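Local atomic coordinates of beta-L-arabinobiosidase (Bacteroides thetaiotaomicron, PDB entry 5MQR), a protein that probably hydrolyses glycosidic bonds of plant pectin as a beta-L-arabinobiosidase of a gut bacterium, and carries a beta-propeller region related to sialidases. Residues 162-168 / 186-192; 88-92 / 149-155; 218-222 / 232-236. All blocks are in the same frame, centred on the assembly; numbering follows the deposited sequence.

Contact 1. Residues 162-168 / 186-192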
loop_
_atom_site.group_PDB
_atom_site.type_symbol
_atom_site.label_atom_id
_atom_site.label_comp_id
_atom_site.label_asym_id
_atom_site.label_seq_id
_atom_site.Cartn_x
_atom_site.Cartn_y
_atom_site.Cartn_z
ATOM N N ARG A 162 2.911 32.999 -19.316
ATOM C CA ARG A 162 4.241 33.591 -19.082
ATOM C C ARG A 162 4.798 33.311 -17.676
ATOM O O ARG A 162 4.042 33.149 -16.694
ATOM C CB ARG A 162 4.210 35.090 -19.353
ATOM C CG ARG A 162 3.941 35.421 -20.822
ATOM C CD ARG A 162 3.694 36.904 -20.992
ATOM N NE ARG A 162 3.701 37.332 -22.394
ATOM C CZ ARG A 162 4.536 38.223 -22.939
ATOM N NH1 ARG A 162 5.494 38.831 -22.247
ATOM N NH2 ARG A 162 4.400 38.530 -24.223
ATOM N N LEU A 163 6.123 33.219 -17.583
ATOM C CA LEU A 163 6.767 32.927 -16.314
ATOM C C LEU A 163 7.378 34.203 -15.811
ATOM O O LEU A 163 8.231 34.752 -16.470
ATOM C CB LEU A 163 7.838 31.839 -16.449
ATOM C CG LEU A 163 8.575 31.454 -15.146
ATOM C CD1 LEU A 163 7.638 31.001 -14.034
ATOM C CD2 LEU A 163 9.578 30.346 -15.420
ATOM N N ILE A 164 6.934 34.670 -14.645
ATOM C CA ILE A 164 7.534 35.831 -13.986
ATOM C C ILE A 164 8.309 35.338 -12.766
ATOM O O ILE A 164 7.816 34.486 -12.007
ATOM C CB ILE A 164 6.476 36.875 -13.556
ATOM C CG1 ILE A 164 5.487 37.188 -14.694
ATOM C CG2 ILE A 164 7.135 38.167 -13.075
ATOM C CD1 ILE A 164 6.089 37.701 -15.973
ATOM N N THR A 165 9.526 35.841 -12.590
ATOM C CA THR A 165 10.278 35.591 -11.361
ATOM C C THR A 165 10.430 36.921 -10.629
ATOM O O THR A 165 10.425 37.980 -11.255
ATOM C CB THR A 165 11.621 34.871 -11.613
ATOM O OG1 THR A 165 12.220 34.483 -10.367
ATOM C CG2 THR A 165 12.581 35.743 -12.411
HETATM N N MSE A 166 10.506 36.866 -9.296
HETATM C CA MSE A 166 10.485 38.093 -8.482
HETATM C C MSE A 166 11.378 37.969 -7.282
HETATM O O MSE A 166 11.648 36.872 -6.784
HETATM C CB MSE A 166 9.071 38.491 -8.032
HETATM C CG MSE A 166 8.347 37.370 -7.279
HETATM SE SE MSE A 166 6.444 37.795 -6.902
HETATM C CE MSE A 166 5.624 36.399 -8.010
ATOM N N GLY A 167 11.863 39.117 -6.832
ATOM C CA GLY A 167 12.620 39.197 -5.615
ATOM C C GLY A 167 12.533 40.576 -5.025
ATOM O O GLY A 167 11.940 41.479 -5.623
ATOM N N ASN A 168 13.122 40.741 -3.852
ATOM C CA ASN A 168 12.978 41.977 -3.100
ATOM C C ASN A 168 14.310 42.437 -2.513
ATOM O O ASN A 168 15.124 41.617 -2.098
ATOM C CB ASN A 168 11.948 41.730 -2.012
ATOM C CG ASN A 168 11.817 42.888 -1.058
ATOM O OD1 ASN A 168 11.025 43.793 -1.290
ATOM N ND2 ASN A 168 12.582 42.856 0.034
ATOM N N GLY A 186 12.332 47.803 -2.307
ATOM C CA GLY A 186 11.181 47.349 -3.072
ATOM C C GLY A 186 11.338 45.997 -3.731
ATOM O O GLY A 186 12.384 45.351 -3.633
ATOM N N ARG A 187 10.290 45.603 -4.441
ATOM C CA ARG A 187 10.234 44.314 -5.058
ATOM C C ARG A 187 10.347 44.434 -6.568
ATOM O O ARG A 187 9.751 45.316 -7.172
ATOM C CB ARG A 187 8.939 43.631 -4.682
ATOM C CG ARG A 187 9.051 42.124 -4.809
ATOM C CD ARG A 187 7.809 41.464 -4.321
ATOM N NE ARG A 187 7.631 41.689 -2.891
ATOM C CZ ARG A 187 8.037 40.876 -1.913
ATOM N NH1 ARG A 187 8.679 39.721 -2.160
ATOM N NH2 ARG A 187 7.773 41.223 -0.651
ATOM N N VAL A 188 11.125 43.530 -7.156
ATOM C CA VAL A 188 11.402 43.541 -8.584
ATOM C C VAL A 188 10.907 42.255 -9.213
ATOM O O VAL A 188 10.739 41.245 -8.542
ATOM C CB VAL A 188 12.903 43.714 -8.924
ATOM C CG1 VAL A 188 13.388 45.075 -8.461
ATOM C CG2 VAL A 188 13.765 42.601 -8.325
ATOM N N VAL A 189 10.697 42.334 -10.518
ATOM C CA VAL A 189 10.229 41.231 -11.341
ATOM C C VAL A 189 10.972 41.263 -12.664
ATOM O O VAL A 189 11.420 42.321 -13.111
ATOM C CB VAL A 189 8.725 41.333 -11.692
ATOM C CG1 VAL A 189 7.854 41.033 -10.491
ATOM C CG2 VAL A 189 8.369 42.694 -12.292
ATOM N N ARG A 190 11.053 40.102 -13.299
ATOM C CA ARG A 190 11.409 40.011 -14.713
ATOM C C ARG A 190 10.841 38.744 -15.331
ATOM O O ARG A 190 10.627 37.756 -14.640
ATOM C CB ARG A 190 12.925 40.077 -14.902
ATOM C CG ARG A 190 13.683 38.798 -14.598
ATOM C CD ARG A 190 15.178 39.073 -14.447
ATOM N NE ARG A 190 15.713 39.795 -15.597
ATOM C CZ ARG A 190 16.987 40.121 -15.765
ATOM N NH1 ARG A 190 17.911 39.801 -14.864
ATOM N NH2 ARG A 190 17.339 40.771 -16.852
ATOM N N GLU A 191 10.592 38.790 -16.634
ATOM C CA GLU A 191 10.043 37.655 -17.327
ATOM C C GLU A 191 11.154 36.669 -17.636
ATOM O O GLU A 191 12.258 37.072 -17.993
ATOM C CB GLU A 191 9.370 38.087 -18.622
ATOM C CG GLU A 191 8.710 36.901 -19.332
ATOM C CD GLU A 191 7.668 37.301 -20.349
ATOM O OE1 GLU A 191 7.467 38.519 -20.570
ATOM O OE2 GLU A 191 7.050 36.390 -20.932
ATOM N N ILE A 192 10.856 35.389 -17.474
ATOM C CA ILE A 192 11.677 34.328 -18.024
ATOM C C ILE A 192 11.029 33.811 -19.330
ATOM O O ILE A 192 9.862 33.423 -19.354
ATOM C CB ILE A 192 11.878 33.195 -17.012
ATOM C CG1 ILE A 192 12.669 33.705 -15.794
ATOM C CG2 ILE A 192 12.604 32.016 -17.670
ATOM C CD1 ILE A 192 12.450 32.869 -14.548
HETATM O O HOH W 1 7.409 33.792 -20.282
#
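Val189 pushes CG1 into the notch between Ile164 and Met166, 3.9 Å from Ile164 CG2 and 3.7 Å from Met166 CB. This interlocking belongs to the two middle strands of a four-stranded antiparallel sheet, consistent with one blade of the N-terminal beta propeller; their axes run at 159°. Ile164, Met166 and Val189 project from the face on which Phe228 and Cys232 of helix 226-236 pack. The opposite face repeats the fit in the same sense: the tip of Ile192, CD1, wedges between Leu163 and Thr165, 3.6 Å from Thr165 CG2 and 3.9 Å from Leu163 CD2. Thr165 offers a methyl here because its hydroxyl stands anti to the backbone nitrogen (chi1 -172°) and is spent on a hydrogen bond to Gly154 O. Gly167 supplies a flat spot between the strands, across which Val188 CG2 sits 3.4 Å from Gly167 O. That same oxygen accepts the Val188 N-H at 2.7 Å, one of five cross-strand backbone hydrogen bonds. Further along, the guanidinium of Arg187, which pairs with Glu248, has Asn168 CB over one face. At the other end the extended Arg162 runs past the Glu191 carboxylate. Their planes are 51° apart, and the salt bridge of Arg162 NH1 to Glu191 OE1, 2.6 Å, is a weak, bent hydrogen bond; Arg162 also meets Asp225. A water takes the Leu163 N-H and donates to Ile192 O and, at 2.7 Å, to Glu191 OE2.

Contact 2. Residues 88-92 / 149-155. With EDO (1,2-ethanediol), chain H.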
loop_
_atom_site.group_PDB
_atom_site.type_symbol
_atom_site.label_atom_id
_atom_site.label_comp_id
_atom_site.label_asym_id
_atom_site.label_seq_id
_atom_site.Cartn_x
_atom_site.Cartn_y
_atom_site.Cartn_z
ATOM N N TYR A 88 12.338 25.319 -12.520
ATOM C CA TYR A 88 13.043 26.554 -12.260
ATOM C C TYR A 88 13.233 26.659 -10.750
ATOM O O TYR A 88 12.263 26.556 -9.968
ATOM C CB TYR A 88 12.259 27.736 -12.818
ATOM C CG TYR A 88 12.270 27.742 -14.326
ATOM C CD1 TYR A 88 11.363 26.994 -15.039
ATOM C CD2 TYR A 88 13.224 28.454 -15.032
ATOM C CE1 TYR A 88 11.399 26.963 -16.421
ATOM C CE2 TYR A 88 13.266 28.433 -16.421
ATOM C CZ TYR A 88 12.348 27.677 -17.112
ATOM O OH TYR A 88 12.348 27.635 -18.491
ATOM N N TYR A 89 14.497 26.875 -10.362
ATOM C CA TYR A 89 14.980 26.812 -8.986
ATOM C C TYR A 89 15.684 28.142 -8.737
ATOM O O TYR A 89 16.678 28.466 -9.400
ATOM C CB TYR A 89 15.939 25.635 -8.856
ATOM C CG TYR A 89 16.383 25.275 -7.454
ATOM C CD1 TYR A 89 17.248 26.091 -6.744
ATOM C CD2 TYR A 89 15.975 24.081 -6.855
ATOM C CE1 TYR A 89 17.668 25.761 -5.477
ATOM C CE2 TYR A 89 16.410 23.725 -5.588
ATOM C CZ TYR A 89 17.250 24.574 -4.900
ATOM O OH TYR A 89 17.675 24.272 -3.628
ATOM N N GLN A 90 15.136 28.923 -7.811
ATOM C CA GLN A 90 15.641 30.255 -7.457
ATOM C C GLN A 90 16.217 30.144 -6.053
ATOM O O GLN A 90 15.655 29.432 -5.230
ATOM C CB GLN A 90 14.491 31.251 -7.442
ATOM C CG GLN A 90 14.905 32.691 -7.441
ATOM C CD GLN A 90 13.878 33.645 -6.817
ATOM O OE1 GLN A 90 13.530 33.505 -5.648
ATOM N NE2 GLN A 90 13.434 34.640 -7.582
ATOM N N TYR A 91 17.332 30.817 -5.785
ATOM C CA TYR A 91 17.862 30.910 -4.436
ATOM C C TYR A 91 18.638 32.206 -4.250
ATOM O O TYR A 91 19.012 32.854 -5.216
ATOM C CB TYR A 91 18.705 29.667 -4.062
ATOM C CG TYR A 91 20.062 29.525 -4.704
ATOM C CD1 TYR A 91 20.213 28.868 -5.928
ATOM C CD2 TYR A 91 21.201 30.026 -4.079
ATOM C CE1 TYR A 91 21.463 28.713 -6.517
ATOM C CE2 TYR A 91 22.460 29.890 -4.663
ATOM C CZ TYR A 91 22.588 29.255 -5.883
ATOM O OH TYR A 91 23.830 29.111 -6.441
ATOM N N LEU A 92 18.862 32.582 -2.999
ATOM C CA LEU A 92 19.614 33.775 -2.724
ATOM C C LEU A 92 20.921 33.496 -2.043
ATOM O O LEU A 92 21.105 32.468 -1.431
ATOM C CB LEU A 92 18.804 34.802 -1.965
ATOM C CG LEU A 92 18.317 34.514 -0.574
ATOM C CD1 LEU A 92 19.310 34.955 0.501
ATOM C CD2 LEU A 92 16.966 35.258 -0.432
HETATM N N MSE A 149 19.036 41.000 -0.324
HETATM C CA MSE A 149 17.879 40.393 -0.971
HETATM C C MSE A 149 17.236 39.462 0.007
HETATM O O MSE A 149 17.907 38.842 0.833
HETATM C CB MSE A 149 18.210 39.664 -2.298
HETATM C CG MSE A 149 18.756 40.669 -3.309
HETATM SE SE MSE A 149 18.455 40.130 -5.175
HETATM C CE MSE A 149 16.529 40.595 -5.265
ATOM N N HIS A 150 15.909 39.392 -0.081
ATOM C CA HIS A 150 15.103 38.525 0.749
ATOM C C HIS A 150 13.713 38.409 0.133
ATOM O O HIS A 150 13.056 39.432 -0.056
ATOM C CB HIS A 150 14.968 39.083 2.164
ATOM C CG HIS A 150 14.330 38.114 3.105
ATOM N ND1 HIS A 150 12.972 38.094 3.349
ATOM C CD2 HIS A 150 14.853 37.076 3.800
ATOM C CE1 HIS A 150 12.697 37.113 4.188
ATOM N NE2 HIS A 150 13.823 36.488 4.485
ATOM N N GLN A 151 13.314 37.185 -0.191
ATOM C CA GLN A 151 12.029 36.847 -0.828
ATOM C C GLN A 151 11.447 35.656 -0.131
ATOM O O GLN A 151 12.190 34.704 0.114
ATOM C CB GLN A 151 12.226 36.235 -2.231
ATOM C CG GLN A 151 12.725 37.109 -3.281
ATOM C CD GLN A 151 14.217 37.220 -3.323
ATOM O OE1 GLN A 151 14.736 38.263 -3.018
ATOM N NE2 GLN A 151 14.905 36.168 -3.739
ATOM N N ARG A 152 10.136 35.631 0.057
ATOM C CA ARG A 152 9.436 34.398 0.467
ATOM C C ARG A 152 8.666 33.771 -0.684
ATOM O O ARG A 152 8.051 32.709 -0.494
ATOM C CB ARG A 152 8.474 34.692 1.614
ATOM C CG ARG A 152 9.113 35.315 2.837
ATOM C CD ARG A 152 10.036 34.327 3.519
ATOM N NE ARG A 152 10.146 34.632 4.940
ATOM C CZ ARG A 152 11.149 34.252 5.740
ATOM N NH1 ARG A 152 12.156 33.477 5.294
ATOM N NH2 ARG A 152 11.122 34.631 7.028
ATOM N N VAL A 153 8.666 34.456 -1.842
ATOM C CA VAL A 153 7.980 34.025 -3.054
ATOM C C VAL A 153 8.840 34.459 -4.228
ATOM O O VAL A 153 9.332 35.584 -4.249
ATOM C CB VAL A 153 6.535 34.615 -3.204
ATOM C CG1 VAL A 153 6.493 36.136 -3.104
ATOM C CG2 VAL A 153 5.893 34.166 -4.523
ATOM N N GLY A 154 8.998 33.547 -5.189
ATOM C CA GLY A 154 9.923 33.683 -6.294
ATOM C C GLY A 154 9.382 33.648 -7.713
ATOM O O GLY A 154 10.073 34.122 -8.611
ATOM N N PHE A 155 8.163 33.143 -7.913
ATOM C CA PHE A 155 7.682 32.762 -9.221
ATOM C C PHE A 155 6.180 32.942 -9.351
ATOM O O PHE A 155 5.451 32.635 -8.413
ATOM C CB PHE A 155 7.972 31.284 -9.498
ATOM C CG PHE A 155 9.421 30.950 -9.706
ATOM C CD1 PHE A 155 10.108 31.445 -10.787
ATOM C CD2 PHE A 155 10.066 30.075 -8.861
ATOM C CE1 PHE A 155 11.437 31.101 -11.002
ATOM C CE2 PHE A 155 11.389 29.734 -9.066
ATOM C CZ PHE A 155 12.079 30.252 -10.139
HETATM C C1 EDO H . 14.281 35.689 7.825
HETATM O O1 EDO H . 14.843 34.809 6.822
HETATM C C2 EDO H . 13.951 34.949 9.130
HETATM O O2 EDO H . 12.810 35.475 9.814
HETATM O O HOH W 2 15.095 33.121 -3.485
#
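Gln90 reaches from strand 86-94 across to the irregular part of strand 148-157, and each step of its chain meets something different. CB rests obliquely against the Phe155 ring, 3.8 Å from Phe155 CZ. With CG anti to the backbone nitrogen (chi1 -165°) and the chain extended beyond it, CD is carried out to 4.0 Å from Gly154 CA. Gly154 has no side chain at this point, which allows the amide to come so close. At the tip the two amide atoms part company. OE1 accepts a hydrogen bond of 2.7 Å from a water, and this water in turn accepts a weak one from Gln151 NE2 at 3.1 Å. The two glutamine amides are thus joined through water, their planes 82° apart. NE2 passes Gly154 O at 3.6 Å, but its clear hydrogen bond goes to Met166 O, so the amide of Gln90 is gripped at both atoms. Gln151 is likewise fixed, its OE1 accepting from Asn168 N and its NE2 donating to Thr105 OG1. To one side of Gln90, Phe155 CE2 lies 3.4 Å from Tyr88 O. To the other, Leu92 CD2 settles 3.9 Å from Met149 O. Beyond it His150 NE2 donates to a 1,2-ethanediol, probably from the crystallisation liquor, while ND1 bonds Glu248; His150 CE1 sits over the centre of one face of the Arg152 guanidinium, the ring itself steeply inclined to it. The contact faces two neighbouring four-stranded sheets of the propeller region to each other: strand 86-94 runs between strands 74-83 and 104-110, whereas strand 148-157 is an outer strand of its sheet, beside strand 163-170.

Contact 3. Residues 218-222 / 232-236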
loop_
_atom_site.group_PDB
_atom_site.type_symbol
_atom_site.label_atom_id
_atom_site.label_comp_id
_atom_site.label_asym_id
_atom_site.label_seq_id
_atom_site.Cartn_x
_atom_site.Cartn_y
_atom_site.Cartn_z
ATOM N N PRO A 218 13.146 50.634 -14.033
ATOM C CA PRO A 218 11.848 51.300 -14.187
ATOM C C PRO A 218 10.682 50.542 -13.565
ATOM O O PRO A 218 10.781 49.349 -13.231
ATOM C CB PRO A 218 11.690 51.465 -15.712
ATOM C CG PRO A 218 12.661 50.507 -16.330
ATOM C CD PRO A 218 13.743 50.237 -15.326
ATOM N N TYR A 219 9.593 51.267 -13.368
ATOM C CA TYR A 219 8.351 50.689 -12.879
ATOM C C TYR A 219 7.740 49.788 -13.956
ATOM O O TYR A 219 7.830 50.078 -15.147
ATOM C CB TYR A 219 7.403 51.815 -12.504
ATOM C CG TYR A 219 6.127 51.406 -11.822
ATOM C CD1 TYR A 219 6.143 50.664 -10.655
ATOM C CD2 TYR A 219 4.905 51.826 -12.323
ATOM C CE1 TYR A 219 4.969 50.318 -10.022
ATOM C CE2 TYR A 219 3.727 51.496 -11.701
ATOM C CZ TYR A 219 3.757 50.748 -10.556
ATOM O OH TYR A 219 2.563 50.421 -9.969
ATOM N N PHE A 220 7.129 48.694 -13.532
ATOM C CA PHE A 220 6.688 47.665 -14.472
ATOM C C PHE A 220 5.709 48.178 -15.536
ATOM O O PHE A 220 5.691 47.663 -16.638
ATOM C CB PHE A 220 6.120 46.435 -13.744
ATOM C CG PHE A 220 4.697 46.595 -13.259
ATOM C CD1 PHE A 220 4.425 47.158 -12.018
ATOM C CD2 PHE A 220 3.628 46.142 -14.036
ATOM C CE1 PHE A 220 3.120 47.295 -11.566
ATOM C CE2 PHE A 220 2.314 46.260 -13.587
ATOM C CZ PHE A 220 2.058 46.846 -12.353
ATOM N N LYS A 221 4.923 49.201 -15.210
ATOM C CA LYS A 221 3.980 49.752 -16.158
ATOM C C LYS A 221 4.653 50.482 -17.327
ATOM O O LYS A 221 3.974 50.842 -18.272
ATOM C CB LYS A 221 2.974 50.680 -15.461
ATOM C CG LYS A 221 2.002 49.973 -14.506
ATOM C CD LYS A 221 0.762 50.844 -14.251
ATOM C CE LYS A 221 0.260 50.836 -12.808
ATOM N NZ LYS A 221 -0.856 49.908 -12.543
ATOM N N LYS A 222 5.964 50.706 -17.275
ATOM C CA LYS A 222 6.645 51.380 -18.375
ATOM C C LYS A 222 7.010 50.440 -19.507
ATOM O O LYS A 222 7.344 50.911 -20.594
ATOM C CB LYS A 222 7.904 52.098 -17.892
ATOM C CG LYS A 222 7.638 53.142 -16.816
ATOM C CD LYS A 222 7.020 54.415 -17.373
ATOM C CE LYS A 222 5.811 54.842 -16.544
ATOM N NZ LYS A 222 5.580 56.291 -16.741
ATOM N N CYS A 232 2.118 41.047 -14.474
ATOM C CA CYS A 232 2.497 41.671 -13.221
ATOM C C CYS A 232 1.256 42.134 -12.463
ATOM O O CYS A 232 1.149 41.909 -11.261
ATOM C CB CYS A 232 3.437 42.844 -13.447
ATOM S SG CYS A 232 5.057 42.370 -14.106
ATOM N N GLN A 233 0.308 42.739 -13.168
ATOM C CA GLN A 233 -0.924 43.203 -12.540
ATOM C C GLN A 233 -1.711 42.066 -11.870
ATOM O O GLN A 233 -2.367 42.295 -10.849
ATOM C CB GLN A 233 -1.809 43.943 -13.565
ATOM C CG GLN A 233 -2.977 44.714 -12.948
ATOM C CD GLN A 233 -2.505 45.740 -11.924
ATOM O OE1 GLN A 233 -1.704 46.602 -12.242
ATOM N NE2 GLN A 233 -2.977 45.629 -10.694
ATOM N N GLU A 234 -1.644 40.862 -12.451
ATOM C CA GLU A 234 -2.257 39.661 -11.876
ATOM C C GLU A 234 -1.642 39.272 -10.535
ATOM O O GLU A 234 -2.333 38.705 -9.690
ATOM C CB GLU A 234 -2.102 38.436 -12.798
ATOM C CG GLU A 234 -2.987 38.434 -14.038
ATOM C CD GLU A 234 -2.605 37.356 -15.041
ATOM O OE1 GLU A 234 -1.980 36.337 -14.672
ATOM O OE2 GLU A 234 -2.937 37.540 -16.227
ATOM N N ILE A 235 -0.340 39.503 -10.374
ATOM C CA ILE A 235 0.322 39.225 -9.114
ATOM C C ILE A 235 -0.271 40.134 -8.054
ATOM O O ILE A 235 -0.685 39.650 -7.002
ATOM C CB ILE A 235 1.830 39.446 -9.194
ATOM C CG1 ILE A 235 2.463 38.373 -10.092
ATOM C CG2 ILE A 235 2.447 39.422 -7.800
ATOM C CD1 ILE A 235 3.845 38.740 -10.585
ATOM N N LEU A 236 -0.326 41.428 -8.352
ATOM C CA LEU A 236 -0.872 42.432 -7.431
ATOM C C LEU A 236 -2.345 42.196 -7.102
ATOM O O LEU A 236 -2.771 42.487 -6.008
ATOM C CB LEU A 236 -0.712 43.849 -7.995
ATOM C CG LEU A 236 0.713 44.408 -8.102
ATOM C CD1 LEU A 236 0.731 45.738 -8.865
ATOM C CD2 LEU A 236 1.322 44.573 -6.715
#
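Phe220 points its ring at the helix from the preceding loop, meeting Cys232 in an oblique sulfur-aromatic contact: SG lies 4.8 Å from the ring centroid of Phe220, 44° off the ring normal. This packs the short 3-10 turn 220-222 against helix 226-236, within the N-terminal propeller region. The nearest carbon is Cys232 CB, 3.4 Å from Phe220 CD2. One helical turn on, Leu236 comes from the opposite direction, its CD1 3.9 Å from Phe220 CZ, so the ring bridges residues four apart. Phe220 CG stands between its backbone N and carbonyl carbon (chi1 80°), which turns the ring toward the helix. Gln233 approaches differently: its amide is turned 46° from the ring, and OE1 reaches the ring edge in plane, while NE2 is held by Asp237. Replacing Phe220 with an alanine would probably open a gap beside Cys232 and Leu236, leaving the turn poorly seated on the helix. Strand 202-206 backs the ring with Tyr202 and Ile204. Lys221 folds over it too, placing CG 3.8 Å above one face of Phe220, offset toward the rim.

How the contacts relate
Contact 1 lies between the other two, its centre about 9 Å from that of contact 2 and about 10 Å from that of contact 3. Contacts 2 and 3 do not touch, their centres being about 18 Å apart. Strand 163-170 follows strand 148-157 and pairs with it, so contacts 1 and 2 share a sheet; Met166 N lies 2.9 Å from Gly154 O, a probable hydrogen bond. On the helix side, Val189 CG2 meets Cys232 SG at 3.8 Å and Met166 CE meets Ile235 CD1 at 3.9 Å. A bound calcium ion lies about 4 Å from the Phe155 side chain and about 6 Å from that of Met166.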